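Local coordinates for putative cathepsin d (Ixodes ricinus, PDB 5N7Q), which probably cleaves proteins as an aspartic endopeptidase of the pepsin-like A1 family and is captured here with the inhibitor pepstatin A, at residues Y6-V11 against G20-G25; Q32-T37 against A119-I124; L42-S47 against Q103-A108; Y79-V84 against G113-E118; G123-A128 against V138-N143. All blocks are in the same frame, centred on the assembly; numbering follows the deposited sequence.

From the N terminus, contact 1 comes first and closes the short connection of the hairpin formed by strands 6-13 and 17-24. The chain then runs through strand 29-36, where contact 2 opens; it closes more than eighty residues later at 119-124. Contacts 3 and 4 are nested inside that long loop and cross each other, since their segments alternate along the chain (42-47, 79-84, 103-108, 113-118). Contact 5 starts where contact 2 ends, sharing G123 and I124, and closes a small loop onto helix 140-146. Together they tie the N-terminal hairpin, the strand bearing D36, the parallel pair 42-45 and 103-112, the 79-84 hairpin turn and two helices around strand 123-126.

Contact 1: Y6-V11 against G20-G25; sequences YPEPLV and GPISIG
E8 reaches across to P21, and the crowding of this contact is concentrated at its carboxylate. CG lies anti to the backbone N (chi1 170°), and a bend at chi2 (69°) turns the acid group onto the backbone of the facing strand. The E8 chain and the P21 ring pass one another heading opposite ways. E8 OE2 ends 2.6 Å from P21 O and 3.3 Å from P21 CD in the ring. The same oxygen lies 3.2 Å from G20 C. G20 carries no side chain, which allows P9 O to settle 3.6 Å from G20 CA while L10 CD2 comes within 3.9 Å of G20 N. Strands 6-13 and 17-24 form a beta hairpin in the pepsin-like fold, whose first strand leaves its partner to join the sheet between the two lobes. Residues 6-11 and 20-24 are therefore splayed, their N-to-C directions 127° apart: V11 still pairs with Y19, whereas E8 and L10 have turned to pair with V172 and G170 of strand 170-174. On its inner side the contact is covered by F35 and I95, both of which touch E8. The outer side is looser. P9 is exposed and P21 partly so, and the main approach between these two prolines runs from P9 O to P21 CD at 3.5 Å, while the ring of P9 itself stays farther off.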
# COMPACT_ATOMS: atom_id res chain seq x y z
N TYR A 6 -11.85 14.68 -1.47
CA TYR A 6 -11.21 14.57 -2.79
C TYR A 6 -11.07 13.10 -3.16
O TYR A 6 -10.21 12.41 -2.61
CB TYR A 6 -9.83 15.27 -2.83
CG TYR A 6 -9.88 16.64 -2.22
CD1 TYR A 6 -10.30 17.75 -2.95
CD2 TYR A 6 -9.55 16.81 -0.90
CE1 TYR A 6 -10.37 19.00 -2.37
CE2 TYR A 6 -9.60 18.05 -0.29
CZ TYR A 6 -9.99 19.15 -1.03
OH TYR A 6 -10.08 20.39 -0.39
N PRO A 7 -11.94 12.59 -4.06
CA PRO A 7 -11.83 11.19 -4.48
C PRO A 7 -10.73 10.99 -5.49
O PRO A 7 -10.73 11.66 -6.53
CB PRO A 7 -13.22 10.88 -5.08
CG PRO A 7 -13.73 12.20 -5.52
CD PRO A 7 -13.13 13.24 -4.65
N GLU A 8 -9.80 10.09 -5.19
CA GLU A 8 -8.72 9.80 -6.08
C GLU A 8 -8.94 8.40 -6.69
O GLU A 8 -8.84 7.39 -5.99
CB GLU A 8 -7.39 9.85 -5.33
CG GLU A 8 -6.18 9.32 -6.10
CD GLU A 8 -5.74 10.15 -7.28
OE1 GLU A 8 -6.33 11.23 -7.50
OE2 GLU A 8 -4.78 9.73 -7.98
N PRO A 9 -9.26 8.34 -7.98
CA PRO A 9 -9.53 7.04 -8.60
C PRO A 9 -8.28 6.26 -8.90
O PRO A 9 -7.31 6.83 -9.40
CB PRO A 9 -10.24 7.42 -9.90
CG PRO A 9 -9.61 8.72 -10.26
CD PRO A 9 -9.39 9.44 -8.97
N LEU A 10 -8.31 4.96 -8.63
CA LEU A 10 -7.18 4.05 -8.87
C LEU A 10 -7.43 3.06 -10.01
O LEU A 10 -8.56 2.62 -10.25
CB LEU A 10 -6.85 3.25 -7.61
CG LEU A 10 -6.64 4.08 -6.35
CD1 LEU A 10 -6.48 3.17 -5.14
CD2 LEU A 10 -5.42 4.99 -6.50
N VAL A 11 -6.33 2.71 -10.68
CA VAL A 11 -6.27 1.59 -11.60
C VAL A 11 -5.66 0.40 -10.86
O VAL A 11 -4.70 0.55 -10.09
CB VAL A 11 -5.43 1.96 -12.85
CG1 VAL A 11 -5.04 0.74 -13.67
CG2 VAL A 11 -6.20 2.96 -13.69
N GLY A 20 -2.76 5.88 -9.19
CA GLY A 20 -3.69 6.92 -9.63
C GLY A 20 -2.99 8.19 -10.09
O GLY A 20 -1.79 8.38 -9.85
N PRO A 21 -3.72 9.05 -10.76
CA PRO A 21 -3.16 10.28 -11.28
C PRO A 21 -2.92 11.40 -10.28
O PRO A 21 -3.70 11.61 -9.36
CB PRO A 21 -4.22 10.71 -12.30
CG PRO A 21 -5.49 10.25 -11.68
CD PRO A 21 -5.14 8.90 -11.13
N ILE A 22 -1.82 12.12 -10.50
CA ILE A 22 -1.55 13.38 -9.80
C ILE A 22 -0.96 14.32 -10.82
O ILE A 22 -0.55 13.89 -11.88
CB ILE A 22 -0.60 13.25 -8.57
CG1 ILE A 22 0.84 12.86 -8.95
CG2 ILE A 22 -1.19 12.28 -7.54
CD1 ILE A 22 1.85 12.94 -7.81
N SER A 23 -0.92 15.59 -10.47
CA SER A 23 -0.09 16.52 -11.23
C SER A 23 0.80 17.31 -10.33
O SER A 23 0.52 17.49 -9.13
CB SER A 23 -0.92 17.45 -12.12
OG SER A 23 -1.58 18.48 -11.40
N ILE A 24 1.90 17.78 -10.93
CA ILE A 24 2.87 18.62 -10.25
C ILE A 24 3.10 19.85 -11.13
O ILE A 24 3.24 19.73 -12.34
CB ILE A 24 4.22 17.90 -10.06
CG1 ILE A 24 4.06 16.53 -9.36
CG2 ILE A 24 5.23 18.79 -9.34
CD1 ILE A 24 3.69 16.54 -7.89
N GLY A 25 3.18 21.02 -10.51
CA GLY A 25 3.75 22.21 -11.18
C GLY A 25 2.70 23.02 -11.90
O GLY A 25 1.51 22.68 -11.94

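Contact 2: Q32-T37 against A119-I124; sequences QVIFDT and APFDGI
D122 grips strand 29-36 at Q32 in two ways. Its OD2 takes the N-H of Q32 at 2.9 Å in a nearly straight bond (172°) that arrives on the anti side of the carboxylate, and its own backbone N donates to Q32 O at 2.7 Å. G123 N adds a weak bond to that same carbonyl, and I34 N donates to G123 O at 3.1 Å, which brings strands 29-36 and 123-126 into parallel pairing. This is part of the psi-shaped loop of pepsin-like enzymes, in which the strand carrying the predicted catalytic D36 runs beside strand 123-126. Packing spreads outward. In one of its two modelled conformers, I34 CG2 lies over a face of the F121 ring, 4.1 Å from its centroid, and alongside I124 CG1 at 3.5 Å, contacts that hold for that conformer only. A119 CB covers the ring's opposite face. Farther along, D36 CB meets I124 CG2 at 3.7 Å, and the carboxylate of D36 is held by S39, G38 and the inhibitor. Because D122 OD2 also bonds to H58, it joins the backbone of strand 29-36 to a loop, and its charge probably strengthens both bonds.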
# COMPACT_ATOMS: atom_id res chain seq x y z
N GLN A 32 1.41 9.18 -12.82
CA GLN A 32 0.71 8.11 -12.10
C GLN A 32 1.56 7.68 -10.94
O GLN A 32 2.76 7.47 -11.09
CB GLN A 32 0.46 6.92 -13.01
CG GLN A 32 -0.41 7.27 -14.21
CD GLN A 32 -1.85 7.51 -13.83
OE1 GLN A 32 -2.32 7.00 -12.82
NE2 GLN A 32 -2.56 8.29 -14.65
N VAL A 33 0.95 7.52 -9.77
CA VAL A 33 1.71 7.11 -8.57
C VAL A 33 0.96 6.06 -7.79
O VAL A 33 -0.25 6.01 -7.81
CB VAL A 33 2.00 8.30 -7.63
CG1 VAL A 33 2.96 9.27 -8.29
CG2 VAL A 33 0.74 9.05 -7.19
N ILE A 34 1.72 5.21 -7.11
CA ILE A 34 1.13 4.30 -6.13
C ILE A 34 0.95 5.10 -4.83
O ILE A 34 1.88 5.79 -4.39
CB ILE A 34 1.92 2.97 -6.04
CG1 ILE A 34 1.28 2.03 -5.02
CG2 ILE A 34 3.39 3.17 -5.74
CD1 ILE A 34 1.67 0.59 -5.26
N PHE A 35 -0.25 4.99 -4.26
CA PHE A 35 -0.57 5.60 -2.98
C PHE A 35 -0.24 4.59 -1.90
O PHE A 35 -0.89 3.55 -1.82
CB PHE A 35 -2.03 6.02 -2.93
CG PHE A 35 -2.31 7.24 -3.79
CD1 PHE A 35 -2.46 7.12 -5.16
CD2 PHE A 35 -2.34 8.52 -3.24
CE1 PHE A 35 -2.66 8.23 -5.96
CE2 PHE A 35 -2.56 9.64 -4.04
CZ PHE A 35 -2.71 9.50 -5.41
N ASP A 36 0.80 4.88 -1.11
CA ASP A 36 1.50 3.88 -0.31
C ASP A 36 1.46 4.25 1.18
O ASP A 36 2.23 5.09 1.65
CB ASP A 36 2.98 3.78 -0.79
CG ASP A 36 3.82 2.87 0.05
OD1 ASP A 36 3.22 1.95 0.65
OD2 ASP A 36 5.05 3.02 0.02
N THR A 37 0.57 3.60 1.94
CA THR A 37 0.52 3.84 3.38
C THR A 37 1.71 3.29 4.16
O THR A 37 1.78 3.51 5.37
CB THR A 37 -0.80 3.38 4.00
OG1 THR A 37 -0.94 1.97 3.81
CG2 THR A 37 -1.99 4.11 3.39
N ALA A 119 7.36 -0.68 -13.74
CA ALA A 119 6.04 -0.34 -13.24
C ALA A 119 5.26 0.53 -14.23
O ALA A 119 5.86 1.28 -15.01
CB ALA A 119 6.14 0.38 -11.90
N PRO A 120 3.92 0.44 -14.17
CA PRO A 120 3.04 1.30 -14.96
C PRO A 120 2.94 2.70 -14.35
O PRO A 120 2.49 3.65 -15.01
CB PRO A 120 1.70 0.58 -14.87
CG PRO A 120 1.73 -0.10 -13.56
CD PRO A 120 3.15 -0.55 -13.38
N PHE A 121 3.34 2.82 -13.10
CA PHE A 121 3.36 4.10 -12.40
C PHE A 121 4.75 4.73 -12.49
O PHE A 121 5.75 4.03 -12.74
CB PHE A 121 2.90 3.95 -10.95
CG PHE A 121 3.62 2.86 -10.20
CD1 PHE A 121 4.84 3.10 -9.62
CD2 PHE A 121 3.06 1.57 -10.09
CE1 PHE A 121 5.52 2.11 -8.92
CE2 PHE A 121 3.74 0.58 -9.39
CZ PHE A 121 4.97 0.85 -8.80
N ASP A 122 4.77 6.04 -12.29
CA ASP A 122 6.01 6.83 -12.36
C ASP A 122 6.69 6.97 -11.03
O ASP A 122 7.90 7.18 -10.99
CB ASP A 122 5.71 8.21 -12.92
CG ASP A 122 4.96 8.13 -14.24
OD1 ASP A 122 5.46 7.47 -15.17
OD2 ASP A 122 3.81 8.61 -14.31
N GLY A 123 5.95 6.88 -9.94
CA GLY A 123 6.55 7.07 -8.63
C GLY A 123 5.61 6.68 -7.53
O GLY A 123 4.62 5.99 -7.75
N ILE A 124 5.97 7.10 -6.32
CA ILE A 124 5.27 6.67 -5.12
C ILE A 124 4.86 7.91 -4.33
O ILE A 124 5.63 8.85 -4.26
CB ILE A 124 6.15 5.78 -4.22
CG1 ILE A 124 6.57 4.51 -5.01
CG2 ILE A 124 5.45 5.46 -2.89
CD1 ILE A 124 7.52 3.58 -4.29

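Contact 3: L42-S47 against Q103-A108; sequences LWLPSS and QPLGEA
L42 and L105 run alongside one another in the same direction where strands 42-45 and 103-108 pair in parallel, within the N-terminal lobe of the pepsin-like fold. L42 CD2 rests 4.0 Å from L105 CB and reaches equally near Q103 CG. L44 and L105 cross obliquely instead, meeting through their CD1 methyls at 4.1 Å. W43 and A108 share another face of the pair with P45. W43 CG sits over its own backbone, flanked by N and C (chi1 63°); the indole swings away from the neighbouring strand, and its CE3 comes 3.8 Å from A108 CB at an oblique approach. The indole N-H is used elsewhere, by Y79 OH. Between the two strands, four backbone bonds alternate in the parallel pattern: G106 N to L42 O, L44 N to G106 O, A108 N to L44 O and S46 N to A108 O, the last arriving on a lone pair. Beyond the end of strand 42-45, S46 turns its hydroxyl onto E107. The other oxygen of that carboxylate, OE2, is bound by S89, so both of its ends are engaged. S46 OG donates to E107 OE1 at 2.7 Å on the anti side, and a water bridges the same OE1 to S47 OG.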
# COMPACT_ATOMS: atom_id res chain seq x y z
N LEU A 42 7.02 11.48 -1.31
CA LEU A 42 6.60 11.58 -2.71
C LEU A 42 7.84 11.66 -3.58
O LEU A 42 8.74 12.46 -3.32
CB LEU A 42 5.76 12.83 -2.93
CG LEU A 42 5.34 13.18 -4.36
CD1 LEU A 42 4.53 12.13 -5.09
CD2 LEU A 42 4.60 14.50 -4.28
N TRP A 43 7.89 10.86 -4.64
CA TRP A 43 8.96 11.03 -5.65
C TRP A 43 8.47 10.67 -7.04
O TRP A 43 7.53 9.91 -7.20
CB TRP A 43 10.24 10.26 -5.30
CG TRP A 43 10.09 8.77 -5.26
CD1 TRP A 43 9.81 7.99 -4.14
CD2 TRP A 43 10.14 7.87 -6.36
NE1 TRP A 43 9.71 6.68 -4.50
CE2 TRP A 43 9.87 6.57 -5.86
CE3 TRP A 43 10.34 8.03 -7.74
CZ2 TRP A 43 9.87 5.44 -6.68
CZ3 TRP A 43 10.33 6.89 -8.56
CH2 TRP A 43 10.08 5.63 -8.01
N LEU A 44 9.14 11.26 -8.02
CA LEU A 44 8.85 11.10 -9.46
C LEU A 44 10.17 11.08 -10.21
O LEU A 44 11.17 11.63 -9.72
CB LEU A 44 7.99 12.25 -9.97
CG LEU A 44 6.56 12.31 -9.40
CD1 LEU A 44 5.95 13.65 -9.70
CD2 LEU A 44 5.72 11.13 -9.87
N PRO A 45 10.18 10.48 -11.42
CA PRO A 45 11.42 10.53 -12.22
C PRO A 45 11.75 11.96 -12.65
O PRO A 45 10.87 12.70 -13.01
CB PRO A 45 11.06 9.68 -13.46
CG PRO A 45 9.83 8.89 -13.05
CD PRO A 45 9.10 9.83 -12.16
N SER A 46 13.03 12.32 -12.61
CA SER A 46 13.47 13.68 -12.98
C SER A 46 13.70 13.83 -14.49
O SER A 46 14.23 12.92 -15.11
CB SER A 46 14.80 13.96 -12.31
OG SER A 46 15.18 15.29 -12.49
N SER A 47 13.42 15.00 -15.06
CA SER A 47 13.87 15.32 -16.42
C SER A 47 15.40 15.38 -16.52
O SER A 47 15.92 15.32 -17.62
CB SER A 47 13.31 16.64 -16.89
OG SER A 47 13.69 17.71 -16.05
N GLN A 103 4.79 21.60 -1.94
CA GLN A 103 4.93 20.18 -1.62
C GLN A 103 6.33 19.66 -1.99
O GLN A 103 6.69 19.64 -3.17
CB GLN A 103 3.86 19.35 -2.34
CG GLN A 103 3.98 17.84 -2.10
CD GLN A 103 3.88 17.49 -0.63
OE1 GLN A 103 2.96 17.96 0.03
NE2 GLN A 103 4.83 16.72 -0.11
N PRO A 104 7.12 19.24 -0.99
CA PRO A 104 8.38 18.64 -1.35
C PRO A 104 8.20 17.31 -2.06
O PRO A 104 7.33 16.54 -1.71
CB PRO A 104 9.09 18.42 -0.01
CG PRO A 104 8.42 19.30 0.93
CD PRO A 104 6.99 19.39 0.46
N LEU A 105 9.00 17.10 -3.09
CA LEU A 105 9.06 15.84 -3.81
C LEU A 105 10.50 15.49 -4.12
O LEU A 105 11.37 16.37 -4.30
CB LEU A 105 8.26 15.89 -5.13
CG LEU A 105 8.74 16.80 -6.27
CD1 LEU A 105 8.42 16.27 -7.66
CD2 LEU A 105 8.18 18.21 -6.15
N GLY A 106 10.75 14.19 -4.24
CA GLY A 106 12.03 13.71 -4.72
C GLY A 106 12.07 13.65 -6.24
O GLY A 106 11.14 13.12 -6.86
N GLU A 107 13.12 14.21 -6.83
CA GLU A 107 13.40 14.03 -8.25
C GLU A 107 14.35 12.87 -8.35
O GLU A 107 15.54 12.97 -8.01
CB GLU A 107 14.03 15.28 -8.85
CG GLU A 107 13.19 16.53 -8.79
CD GLU A 107 13.54 17.53 -9.89
OE1 GLU A 107 13.81 17.10 -11.03
OE2 GLU A 107 13.50 18.75 -9.61
N ALA A 108 13.85 11.75 -8.84
CA ALA A 108 14.62 10.50 -8.90
C ALA A 108 15.60 10.49 -10.07
O ALA A 108 15.23 10.79 -11.20
CB ALA A 108 13.66 9.34 -8.99
O HOH W 1 7.73 14.13 -0.13
O HOH W 2 13.39 18.76 -13.20

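Contact 4: Y79-V84 against G113-E118; sequences YGSGNV and GESLLE
L116 has CG beside its backbone N (chi1 -61°) and an extended chi2 (-177°), which carries CD1 up against the backbone of G82 and N83 and toward the ring of Y79. CD1 lies 3.9 Å from G82 CA and 3.8 Å from N83 N, and approaches Y79 CD2 obliquely at 4.4 Å. One residue earlier, S115 uses a similar first torsion (-59°) to bring OG 3.8 Å from S81 CB, while S115 CB packs against S81 O. The 79-82 turn, closed by Y79 N to G82 O, is the tip of the flap that pepsin-like enzymes fold over the bound substrate; here G80 and S81 OG bond to the bound inhibitor. No direct hydrogen bond joins turn and helix. Instead, a water donates to S81 O at 2.8 Å and accepts from S115 N at 2.9 Å. The two bare glycines G82 and G113 let the backbones approach to 4.1 Å between their CA atoms. G113 occupies the N-cap position, and its carbonyl takes both L116 N and L117 N. Around the contact, N83 pairs with G112 at the end of strand 103-112, L116 also packs on V111, F121 and I124, and Y79 OH bonds to W43 of strand 42-45.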
# COMPACT_ATOMS: atom_id res chain seq x y z
N TYR A 79 13.02 0.46 -0.18
CA TYR A 79 11.77 -0.26 -0.02
C TYR A 79 12.00 -1.77 -0.03
O TYR A 79 13.07 -2.25 -0.39
CB TYR A 79 10.84 0.06 -1.18
CG TYR A 79 10.50 1.53 -1.32
CD1 TYR A 79 9.49 2.10 -0.58
CD2 TYR A 79 11.19 2.33 -2.22
CE1 TYR A 79 9.18 3.45 -0.71
CE2 TYR A 79 10.91 3.68 -2.34
CZ TYR A 79 9.90 4.24 -1.63
OH TYR A 79 9.67 5.58 -1.80
N GLY A 80 10.98 -2.52 0.37
CA GLY A 80 11.07 -3.97 0.23
C GLY A 80 11.34 -4.42 -1.18
O GLY A 80 12.09 -5.39 -1.37
N SER A 81 10.81 -3.71 -2.17
CA SER A 81 10.86 -4.12 -3.59
C SER A 81 11.66 -3.21 -4.51
O SER A 81 11.59 -3.33 -5.74
CB SER A 81 9.43 -4.25 -4.11
OG SER A 81 8.83 -5.31 -3.43
N GLY A 82 12.40 -2.27 -3.94
CA GLY A 82 13.21 -1.41 -4.77
C GLY A 82 13.89 -0.30 -3.99
O GLY A 82 13.86 -0.26 -2.77
N ASN A 83 14.52 0.60 -4.73
CA ASN A 83 15.10 1.77 -4.10
C ASN A 83 15.19 2.92 -5.05
O ASN A 83 15.11 2.77 -6.27
CB ASN A 83 16.49 1.48 -3.65
CG ASN A 83 17.39 1.27 -4.81
OD1 ASN A 83 18.23 2.11 -5.15
ND2 ASN A 83 17.17 0.17 -5.47
N VAL A 84 15.38 4.09 -4.45
CA VAL A 84 15.38 5.35 -5.19
C VAL A 84 16.37 6.33 -4.57
O VAL A 84 16.56 6.35 -3.35
CB VAL A 84 13.94 5.95 -5.32
CG1 VAL A 84 13.34 6.26 -3.96
CG2 VAL A 84 13.89 7.15 -6.25
N GLY A 113 15.28 -2.11 -8.70
CA GLY A 113 14.22 -3.05 -8.39
C GLY A 113 13.26 -3.15 -9.57
O GLY A 113 12.66 -2.16 -9.97
N GLU A 114 13.09 -4.35 -10.11
CA GLU A 114 12.19 -4.58 -11.24
C GLU A 114 10.77 -4.08 -10.98
O GLU A 114 10.13 -3.58 -11.91
CB GLU A 114 12.18 -6.07 -11.63
CG GLU A 114 11.53 -6.38 -12.98
CD GLU A 114 10.04 -6.65 -12.92
OE1 GLU A 114 9.49 -6.74 -11.80
OE2 GLU A 114 9.40 -6.76 -14.00
N SER A 115 10.31 -4.18 -9.74
CA SER A 115 8.96 -3.76 -9.38
C SER A 115 8.75 -2.28 -9.63
O SER A 115 7.64 -1.87 -9.93
CB SER A 115 8.65 -4.09 -7.92
OG SER A 115 8.79 -5.49 -7.68
N LEU A 116 9.82 -1.49 -9.55
CA LEU A 116 9.76 -0.07 -9.85
C LEU A 116 10.13 0.20 -11.31
O LEU A 116 9.47 1.00 -12.01
CB LEU A 116 10.69 0.72 -8.92
CG LEU A 116 10.36 0.61 -7.43
CD1 LEU A 116 11.29 1.47 -6.58
CD2 LEU A 116 8.90 0.94 -7.12
N LEU A 117 11.17 -0.47 -11.79
CA LEU A 117 11.73 -0.18 -13.12
C LEU A 117 10.77 -0.46 -14.26
O LEU A 117 10.76 0.27 -15.25
CB LEU A 117 13.02 -0.94 -13.34
CG LEU A 117 14.20 -0.51 -12.46
CD1 LEU A 117 15.31 -1.52 -12.51
CD2 LEU A 117 14.72 0.86 -12.84
N GLU A 118 9.94 -1.48 -14.09
CA GLU A 118 8.99 -1.85 -15.12
C GLU A 118 7.55 -1.53 -14.75
O GLU A 118 6.62 -2.01 -15.39
CB GLU A 118 9.18 -3.32 -15.46
CG GLU A 118 10.54 -3.61 -16.10
CD GLU A 118 10.86 -2.73 -17.33
OE1 GLU A 118 9.94 -2.30 -18.08
OE2 GLU A 118 12.05 -2.47 -17.55
O HOH W 3 11.56 -5.52 -7.46

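Contact 5: G123-A128 against V138-N143; sequences GILGLA and VPVFDN
V140 and L125 bury the most surface here, their side chains meeting nearly perpendicular. L125 extends its isobutyl group toward helix 140-146 with CG anti to its N (chi1 -170°), and CG meets V140 CG2 at 3.9 Å while CD2 lies 4.0 Å from V140 CB. L42 touches both residues, so strand 42-45 helps to enclose the pair. L127, next in the amount it covers, makes a looser approach, its CD2 standing 4.3 Å from F141 CB as the F141 ring turns away to stack edge-to-face on F156. The contact thus sets the strand that pairs with the one bearing the predicted catalytic D36 against the first turn of a helix in the N-terminal lobe of the pepsin-like fold. Backbone polarity is handled through water. G126 O receives two waters, one bonded in turn to F141 N at 2.8 Å and the other to V140 N at 3.1 Å. A third water donates to A128 O and to D142 OD1, both at 2.7 Å; D142 OD1 is also in a salt bridge with R328. With no direct hydrogen bond across the contact, strand and helix are coupled by apolar packing and by waters that satisfy N-H groups of the first helical turn.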
# COMPACT_ATOMS: atom_id res chain seq x y z
N GLY A 123 5.95 6.88 -9.94
CA GLY A 123 6.55 7.07 -8.63
C GLY A 123 5.61 6.68 -7.53
O GLY A 123 4.62 5.99 -7.75
N ILE A 124 5.97 7.10 -6.32
CA ILE A 124 5.27 6.67 -5.12
C ILE A 124 4.86 7.91 -4.33
O ILE A 124 5.63 8.85 -4.26
CB ILE A 124 6.15 5.78 -4.22
CG1 ILE A 124 6.57 4.51 -5.01
CG2 ILE A 124 5.45 5.46 -2.89
CD1 ILE A 124 7.52 3.58 -4.29
N LEU A 125 3.65 7.90 -3.80
CA LEU A 125 3.15 8.98 -2.94
C LEU A 125 2.86 8.35 -1.60
O LEU A 125 1.84 7.61 -1.41
CB LEU A 125 1.91 9.65 -3.56
CG LEU A 125 1.41 10.95 -2.88
CD1 LEU A 125 0.60 11.79 -3.88
CD2 LEU A 125 0.61 10.64 -1.63
N GLY A 126 3.75 8.59 -0.65
CA GLY A 126 3.62 7.99 0.67
C GLY A 126 2.56 8.67 1.53
O GLY A 126 2.42 9.88 1.54
N LEU A 127 1.81 7.84 2.27
CA LEU A 127 0.70 8.22 3.14
C LEU A 127 0.90 7.78 4.59
O LEU A 127 -0.06 7.85 5.40
CB LEU A 127 -0.61 7.65 2.59
CG LEU A 127 -1.10 8.20 1.25
CD1 LEU A 127 -2.26 7.35 0.75
CD2 LEU A 127 -1.53 9.66 1.40
N ALA A 128 2.13 7.42 4.93
CA ALA A 128 2.50 7.05 6.31
C ALA A 128 2.73 8.31 7.14
O ALA A 128 2.59 9.43 6.65
CB ALA A 128 3.71 6.15 6.32
N VAL A 138 7.79 17.20 4.52
CA VAL A 138 6.36 17.09 4.85
C VAL A 138 5.62 16.19 3.86
O VAL A 138 5.64 16.44 2.64
CB VAL A 138 5.66 18.47 5.00
CG1 VAL A 138 5.67 19.27 3.72
CG2 VAL A 138 4.23 18.28 5.49
N PRO A 139 4.94 15.13 4.35
CA PRO A 139 4.16 14.32 3.42
C PRO A 139 2.93 15.03 2.87
O PRO A 139 2.43 15.99 3.45
CB PRO A 139 3.73 13.12 4.26
CG PRO A 139 4.72 13.07 5.39
CD PRO A 139 4.97 14.52 5.68
N VAL A 140 2.47 14.54 1.74
CA VAL A 140 1.34 15.13 1.04
C VAL A 140 0.13 15.29 1.95
O VAL A 140 -0.43 16.39 2.05
CB VAL A 140 0.98 14.35 -0.23
CG1 VAL A 140 -0.29 14.90 -0.85
CG2 VAL A 140 2.10 14.45 -1.24
N PHE A 141 -0.24 14.23 2.69
CA PHE A 141 -1.46 14.32 3.48
C PHE A 141 -1.26 15.31 4.62
O PHE A 141 -2.17 16.05 4.98
CB PHE A 141 -1.91 12.99 4.04
CG PHE A 141 -3.30 13.01 4.64
CD1 PHE A 141 -4.42 13.27 3.83
CD2 PHE A 141 -3.51 12.76 5.99
CE1 PHE A 141 -5.71 13.29 4.36
CE2 PHE A 141 -4.80 12.76 6.52
CZ PHE A 141 -5.90 13.01 5.69
N ASP A 142 -0.07 15.29 5.22
CA ASP A 142 0.24 16.27 6.25
C ASP A 142 0.15 17.71 5.77
O ASP A 142 -0.33 18.61 6.47
CB ASP A 142 1.64 16.00 6.76
CG ASP A 142 1.68 14.87 7.75
OD1 ASP A 142 1.48 13.71 7.31
OD2 ASP A 142 1.83 15.13 8.95
N ASN A 143 0.61 17.93 4.54
CA ASN A 143 0.54 19.25 3.91
C ASN A 143 -0.93 19.66 3.62
O ASN A 143 -1.32 20.81 3.87
CB ASN A 143 1.38 19.25 2.63
CG ASN A 143 2.01 20.59 2.33
OD1 ASN A 143 1.98 21.52 3.15
ND2 ASN A 143 2.58 20.71 1.14
O HOH W 4 0.94 11.69 3.01
O HOH W 5 3.95 12.01 0.69
O HOH W 6 1.14 11.53 5.78